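Local structure of xylulose kinase (Escherichia coli, 2ITM) at residues E400-R403 and Q404-A407; W184-V187 and M188-A191; L475-Q478 and L479-L482. The protein phosphorylates D-xylulose to D-xylulose 5-phosphate with ATP, working as a homodimeric sugar kinase of the FGGY family. All blocks are in the same frame, centred on the assembly; numbering follows the deposited sequence.

Contact 1: residues E400-R403 and Q404-A407; sequences EYWR and QMLA
Leu-406 N donates to Trp-402 O at 2.7 Å, the shortest bond in a run of four i to i+4 bonds that forms the first turns of helix 400-410. This helix is the crossover of the beta-alpha-beta unit that links strands 390-393 and 414-417 in the C-terminal domain, part of the actin-type ATPase fold. In the same run Ala-407 N donates to Arg-403 O at 3.0 Å. Because CG of Trp-402 stands opposite the backbone N (chi1 -168°), the indole is thrown forward along the helix, over the residues of the next turn. Leu-406 lies against one face of it, with CD1 above the five-membered ring in a CH-pi contact whose modelled closeness is doubtful, and with CD2 at 3.9 Å from CZ3 of Trp-402. Met-405 comes from the edge instead, in a Met-aromatic contact: its SD is 3.8 Å from Trp-402 CD1. Seen from the centroid of the five-membered ring, that sulfur lies 77° off the normal. The indole NE1 is itself bonded to Leu-366 O on helix 358-381, whose Val-369 and Leu-373 also touch the ring. Cutting Trp-402 back to an alanine would probably leave Leu-366 O without its indole donor and open a gap beside the Leu-406 methyls and the Met-405 sulfur. Arg-403 bends at chi3, and Glu-400 CA lies over one face of its guanidinium; NH1 bonds Ala-397 O, NE bonds His-455, NH2 bonds Gln-453, and Tyr-416 adds a cation-pi contact. A bend about the CG-SD bond (chi3) of Met-405 carries its methyl CE to 3.7 Å from the hydroxyl OH of Tyr-401.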
loop_
_atom_site.group_PDB
_atom_site.type_symbol
_atom_site.label_atom_id
_atom_site.label_comp_id
_atom_site.label_asym_id
_atom_site.label_seq_id
_atom_site.Cartn_x
_atom_site.Cartn_y
_atom_site.Cartn_z
ATOM N N GLU A 400 12.762 -1.186 25.556
ATOM C CA GLU A 400 12.807 -0.012 26.415
ATOM C C GLU A 400 12.470 1.267 25.667
ATOM O O GLU A 400 11.713 2.094 26.137
ATOM C CB GLU A 400 14.194 0.107 27.035
ATOM C CG GLU A 400 14.423 1.338 27.881
ATOM C CD GLU A 400 15.879 1.490 28.273
ATOM O OE1 GLU A 400 16.748 1.194 27.436
ATOM O OE2 GLU A 400 16.149 1.901 29.413
ATOM N N TYR A 401 13.041 1.413 24.486
ATOM C CA TYR A 401 12.748 2.552 23.651
ATOM C C TYR A 401 11.256 2.699 23.409
ATOM O O TYR A 401 10.711 3.781 23.536
ATOM C CB TYR A 401 13.485 2.456 22.325
ATOM C CG TYR A 401 13.214 3.634 21.434
ATOM C CD1 TYR A 401 13.353 4.923 21.909
ATOM C CD2 TYR A 401 12.798 3.461 20.130
ATOM C CE1 TYR A 401 13.105 5.997 21.116
ATOM C CE2 TYR A 401 12.541 4.533 19.323
ATOM C CZ TYR A 401 12.693 5.804 19.824
ATOM O OH TYR A 401 12.443 6.893 19.035
ATOM N N TRP A 402 10.596 1.604 23.060
ATOM C CA TRP A 402 9.228 1.687 22.645
ATOM C C TRP A 402 8.293 1.914 23.803
ATOM O O TRP A 402 7.363 2.675 23.721
ATOM C CB TRP A 402 8.805 0.463 21.854
ATOM C CG TRP A 402 7.485 0.659 21.186
ATOM C CD1 TRP A 402 7.128 1.683 20.364
ATOM C CD2 TRP A 402 6.338 -0.168 21.304
ATOM N NE1 TRP A 402 5.830 1.542 19.955
ATOM C CE2 TRP A 402 5.318 0.409 20.520
ATOM C CE3 TRP A 402 6.060 -1.346 21.991
ATOM C CZ2 TRP A 402 4.062 -0.152 20.407
ATOM C CZ3 TRP A 402 4.819 -1.892 21.872
ATOM C CH2 TRP A 402 3.831 -1.298 21.088
ATOM N N ARG A 403 8.590 1.255 24.910
ATOM C CA ARG A 403 7.850 1.444 26.138
ATOM C C ARG A 403 7.802 2.911 26.524
ATOM O O ARG A 403 6.772 3.414 26.957
ATOM C CB ARG A 403 8.473 0.627 27.268
ATOM C CG ARG A 403 8.203 -0.878 27.215
ATOM C CD ARG A 403 8.363 -1.575 28.541
ATOM N NE ARG A 403 9.700 -1.373 29.077
ATOM C CZ ARG A 403 10.761 -2.086 28.747
ATOM N NH1 ARG A 403 10.665 -3.067 27.876
ATOM N NH2 ARG A 403 11.932 -1.813 29.288
ATOM N N GLN A 404 8.929 3.592 26.374
ATOM C CA GLN A 404 9.006 5.008 26.665
ATOM C C GLN A 404 8.249 5.850 25.664
ATOM O O GLN A 404 7.575 6.789 26.033
ATOM C CB GLN A 404 10.448 5.470 26.689
ATOM C CG GLN A 404 10.586 6.899 27.111
ATOM C CD GLN A 404 10.168 7.107 28.531
ATOM O OE1 GLN A 404 9.436 8.036 28.836
ATOM N NE2 GLN A 404 10.638 6.242 29.410
ATOM N N MET A 405 8.400 5.517 24.394
ATOM C CA MET A 405 7.627 6.137 23.353
ATOM C C MET A 405 6.163 6.013 23.660
ATOM O O MET A 405 5.411 6.966 23.493
ATOM C CB MET A 405 7.935 5.533 21.992
ATOM C CG MET A 405 7.044 6.072 20.888
ATOM S SD MET A 405 7.288 5.347 19.281
ATOM C CE MET A 405 8.849 6.042 18.881
ATOM N N LEU A 406 5.745 4.835 24.111
ATOM C CA LEU A 406 4.358 4.596 24.486
ATOM C C LEU A 406 3.914 5.475 25.636
ATOM O O LEU A 406 2.784 5.920 25.681
ATOM C CB LEU A 406 4.152 3.145 24.878
ATOM C CG LEU A 406 3.428 2.222 23.913
ATOM C CD1 LEU A 406 3.953 2.402 22.531
ATOM C CD2 LEU A 406 3.558 0.792 24.348
ATOM N N ALA A 407 4.820 5.706 26.565
ATOM C CA ALA A 407 4.543 6.578 27.676
ATOM C C ALA A 407 4.475 8.045 27.266
ATOM O O ALA A 407 3.635 8.789 27.738
ATOM C CB ALA A 407 5.569 6.369 28.746
#

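Contact 2: residues W184-V187 and M188-A191; sequences WSDV and MLQA
The Ser-185 hydroxyl and the Met-188 chain meet at the first turn of helix 186-190. The hydroxyl stands roughly opposite its own backbone N (chi1 159°), which brings OG up to the amide of Met-188, where it accepts from Met-188 N at 3.1 Å in a nearly straight bond of 160°. The Met-188 chain folds alongside this oxygen: CG is 3.3 Å from Ser-185 OG, and the chain, bent at chi2 and chi3, touches Ser-115 of helix 115-119 and Leu-108 of helix 102-111. Leu-189 occupies another side of the turn. Its CD1 rests 3.5 Å from Ser-185 O and 3.8 Å from CB of Trp-184, reaching back past the start of the helix to touch the tryptophan at the root of its side chain rather than on the indole. Met-199 touches both Trp-184 and Leu-189 from a nearby loop. The carbonyl of Ser-185 is used as well, accepting from Leu-189 N at 3.1 Å, so that one residue supplies two acceptors to successive amides of the first turn. The backbone carries the turn onward through Gln-190 N to Asp-186 O at 2.9 Å and Ala-191 N to Val-187 O at 3.2 Å. The serine is thus a classical N-cap, and the apolar touch between Trp-184, just before the cap, and Leu-189, four residues into the helix, fits a hydrophobic staple.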
loop_
_atom_site.group_PDB
_atom_site.type_symbol
_atom_site.label_atom_id
_atom_site.label_comp_id
_atom_site.label_asym_id
_atom_site.label_seq_id
_atom_site.Cartn_x
_atom_site.Cartn_y
_atom_site.Cartn_z
ATOM N N TRP A 184 -28.270 -14.716 36.458
ATOM C CA TRP A 184 -28.911 -14.826 35.164
ATOM C C TRP A 184 -30.038 -13.807 34.994
ATOM O O TRP A 184 -30.653 -13.389 35.962
ATOM C CB TRP A 184 -29.423 -16.247 34.908
ATOM C CG TRP A 184 -28.409 -17.368 35.047
ATOM C CD1 TRP A 184 -28.391 -18.317 36.001
ATOM C CD2 TRP A 184 -27.307 -17.664 34.179
ATOM N NE1 TRP A 184 -27.344 -19.180 35.809
ATOM C CE2 TRP A 184 -26.662 -18.799 34.692
ATOM C CE3 TRP A 184 -26.800 -17.083 33.017
ATOM C CZ2 TRP A 184 -25.548 -19.352 34.097
ATOM C CZ3 TRP A 184 -25.694 -17.640 32.432
ATOM C CH2 TRP A 184 -25.080 -18.759 32.968
ATOM N N SER A 185 -30.269 -13.411 33.749
ATOM C CA SER A 185 -31.339 -12.499 33.381
ATOM C C SER A 185 -32.484 -13.219 32.695
ATOM O O SER A 185 -32.351 -13.681 31.572
ATOM C CB SER A 185 -30.813 -11.406 32.462
ATOM O OG SER A 185 -31.849 -10.798 31.716
ATOM N N ASP A 186 -33.613 -13.299 33.384
ATOM C CA ASP A 186 -34.768 -14.016 32.886
ATOM C C ASP A 186 -35.198 -13.456 31.539
ATOM O O ASP A 186 -35.582 -14.192 30.639
ATOM C CB ASP A 186 -35.912 -13.948 33.898
ATOM C CG ASP A 186 -35.721 -14.894 35.076
ATOM O OD1 ASP A 186 -34.858 -15.777 35.004
ATOM O OD2 ASP A 186 -36.401 -14.826 36.112
ATOM N N VAL A 187 -35.103 -12.146 31.410
ATOM C CA VAL A 187 -35.418 -11.451 30.176
ATOM C C VAL A 187 -34.568 -11.941 29.011
ATOM O O VAL A 187 -35.062 -12.246 27.958
ATOM C CB VAL A 187 -35.200 -9.928 30.320
ATOM C CG1 VAL A 187 -35.472 -9.228 29.046
ATOM C CG2 VAL A 187 -36.078 -9.401 31.428
ATOM N N MET A 188 -33.267 -12.016 29.229
ATOM C CA MET A 188 -32.355 -12.383 28.176
ATOM C C MET A 188 -32.549 -13.845 27.760
ATOM O O MET A 188 -32.432 -14.180 26.594
ATOM C CB MET A 188 -30.915 -12.088 28.589
ATOM C CG MET A 188 -30.562 -10.612 28.630
ATOM S SD MET A 188 -30.915 -9.706 27.124
ATOM C CE MET A 188 -29.835 -10.546 26.002
ATOM N N LEU A 189 -32.876 -14.707 28.742
ATOM C CA LEU A 189 -33.034 -16.140 28.521
ATOM C C LEU A 189 -34.311 -16.454 27.811
ATOM O O LEU A 189 -34.321 -17.174 26.835
ATOM C CB LEU A 189 -32.998 -16.894 29.848
ATOM C CG LEU A 189 -31.644 -17.059 30.544
ATOM C CD1 LEU A 189 -31.765 -17.149 32.043
ATOM C CD2 LEU A 189 -30.890 -18.242 29.992
ATOM N N GLN A 190 -35.404 -15.902 28.302
ATOM C CA GLN A 190 -36.684 -16.009 27.625
ATOM C C GLN A 190 -36.580 -15.654 26.150
ATOM O O GLN A 190 -37.080 -16.363 25.296
ATOM C CB GLN A 190 -37.718 -15.130 28.318
ATOM C CG GLN A 190 -38.765 -15.909 29.078
ATOM C CD GLN A 190 -38.887 -15.499 30.529
ATOM O OE1 GLN A 190 -38.755 -14.326 30.864
ATOM N NE2 GLN A 190 -39.159 -16.465 31.393
ATOM N N ALA A 191 -35.908 -14.551 25.870
ATOM C CA ALA A 191 -35.794 -14.010 24.517
ATOM C C ALA A 191 -35.107 -14.988 23.596
ATOM O O ALA A 191 -35.220 -14.890 22.388
ATOM C CB ALA A 191 -35.057 -12.706 24.532
#

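Contact 3: residues L475-Q478 and L479-L482; sequences LYQQ and LLPL
Leu-479 opens the second segment with its amide shared between two carbonyls: it donates to Leu-475 O at 3.2 Å and weakly to Tyr-476 O at 3.3 Å. In its side chain CG lies beside the backbone N (chi1 -60°), 3.8 Å from Leu-475 O, and the leucine packs on Tyr-332 and Val-348 and against Leu-479 of the second subunit. Leu-480 N donates to Gln-477 O at 3.2 Å, an i to i+3 bond that comes from well above the carbonyl plane, 69° out of it. The side chains of these two residues run side by side in the same direction, and Leu-480 CD1 lies 3.7 Å from Gln-477 OE1, alongside the amide; Leu-480 CG approaches the Tyr-476 ring only loosely. That ring is stacked with Tyr-332, whose hydroxyl also bonds Tyr-476 O. Pro-481 has no amide hydrogen to give, and its ring carbon CD sits 3.4 Å from Gln-477 O where a donor would continue the helix. Leu-482 then bonds weakly through N to Leu-479 O at 2.9 Å and packs on Phe-350 of the second subunit. An i to i+3 (3-10-like) bond just before a proline is a common way for an alpha-helix to end, and here it closes helix 459-479 at the homodimer interface.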
loop_
_atom_site.group_PDB
_atom_site.type_symbol
_atom_site.label_atom_id
_atom_site.label_comp_id
_atom_site.label_asym_id
_atom_site.label_seq_id
_atom_site.Cartn_x
_atom_site.Cartn_y
_atom_site.Cartn_z
ATOM N N LEU A 475 -6.705 11.178 10.027
ATOM C CA LEU A 475 -6.415 10.280 8.935
ATOM C C LEU A 475 -7.067 8.914 9.109
ATOM O O LEU A 475 -7.641 8.388 8.178
ATOM C CB LEU A 475 -4.909 10.132 8.749
ATOM C CG LEU A 475 -4.070 11.273 8.175
ATOM C CD1 LEU A 475 -2.632 10.864 8.037
ATOM C CD2 LEU A 475 -4.603 11.752 6.851
ATOM N N TYR A 476 -6.965 8.345 10.303
ATOM C CA TYR A 476 -7.532 7.030 10.590
ATOM C C TYR A 476 -9.029 7.012 10.280
ATOM O O TYR A 476 -9.513 6.184 9.533
ATOM C CB TYR A 476 -7.268 6.664 12.052
ATOM C CG TYR A 476 -7.722 5.292 12.499
ATOM C CD1 TYR A 476 -6.850 4.219 12.516
ATOM C CD2 TYR A 476 -9.009 5.080 12.945
ATOM C CE1 TYR A 476 -7.257 2.979 12.932
ATOM C CE2 TYR A 476 -9.415 3.848 13.359
ATOM C CZ TYR A 476 -8.539 2.798 13.351
ATOM O OH TYR A 476 -8.950 1.571 13.769
ATOM N N GLN A 477 -9.749 7.963 10.844
ATOM C CA GLN A 477 -11.137 8.145 10.498
ATOM C C GLN A 477 -11.419 8.242 8.999
ATOM O O GLN A 477 -12.310 7.588 8.496
ATOM C CB GLN A 477 -11.726 9.311 11.261
ATOM C CG GLN A 477 -12.042 8.987 12.708
ATOM C CD GLN A 477 -12.932 7.767 12.856
ATOM O OE1 GLN A 477 -14.028 7.731 12.307
ATOM N NE2 GLN A 477 -12.459 6.766 13.596
ATOM N N GLN A 478 -10.635 9.039 8.292
ATOM C CA GLN A 478 -10.833 9.243 6.867
ATOM C C GLN A 478 -10.825 7.961 6.035
ATOM O O GLN A 478 -11.624 7.816 5.131
ATOM C CB GLN A 478 -9.812 10.233 6.320
ATOM C CG GLN A 478 -10.241 11.679 6.386
ATOM C CD GLN A 478 -9.369 12.569 5.538
ATOM O OE1 GLN A 478 -8.237 12.840 5.887
ATOM N NE2 GLN A 478 -9.891 13.008 4.416
ATOM N N LEU A 479 -9.923 7.042 6.358
ATOM C CA LEU A 479 -9.729 5.826 5.577
ATOM C C LEU A 479 -10.529 4.653 6.134
ATOM O O LEU A 479 -10.574 3.591 5.545
ATOM C CB LEU A 479 -8.248 5.453 5.522
ATOM C CG LEU A 479 -7.254 6.431 4.905
ATOM C CD1 LEU A 479 -6.064 5.711 4.346
ATOM C CD2 LEU A 479 -7.908 7.243 3.822
ATOM N N LEU A 480 -11.142 4.870 7.285
ATOM C CA LEU A 480 -11.863 3.840 8.011
ATOM C C LEU A 480 -12.905 3.112 7.161
ATOM O O LEU A 480 -13.019 1.905 7.220
ATOM C CB LEU A 480 -12.541 4.454 9.228
ATOM C CG LEU A 480 -12.735 3.625 10.486
ATOM C CD1 LEU A 480 -13.863 4.173 11.319
ATOM C CD2 LEU A 480 -12.949 2.191 10.185
ATOM N N PRO A 481 -13.668 3.859 6.383
ATOM C CA PRO A 481 -14.719 3.265 5.561
ATOM C C PRO A 481 -14.137 2.396 4.463
ATOM O O PRO A 481 -14.758 1.451 4.032
ATOM C CB PRO A 481 -15.407 4.478 4.965
ATOM C CG PRO A 481 -15.119 5.528 5.874
ATOM C CD PRO A 481 -13.759 5.319 6.394
ATOM N N LEU A 482 -12.932 2.728 4.038
ATOM C CA LEU A 482 -12.206 1.963 3.049
ATOM C C LEU A 482 -11.713 0.625 3.582
ATOM O O LEU A 482 -11.413 -0.268 2.808
ATOM C CB LEU A 482 -11.031 2.781 2.534
ATOM C CG LEU A 482 -11.193 3.647 1.289
ATOM C CD1 LEU A 482 -12.620 3.961 0.961
ATOM C CD2 LEU A 482 -10.391 4.901 1.425
#

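The three contacts are separate local turns that do not touch. Contact 1 lies in the C-terminal FGGY domain and contact 2 in the N-terminal one, on opposite sides of the chain's centre with their own centres 46 Å apart. Contact 3 is nearer to contact 1, at 26 Å between centres, and 38 Å from contact 2. Contact 2 is the one of the three with a measured approach to the xylulose site: the side chain of Trp-184 is about 11 Å from that of the substrate-binding His-78, too far for contact. Contacts 1 and 3 lie away from the annotated sites; of the three, only contact 3 is touched by the second subunit.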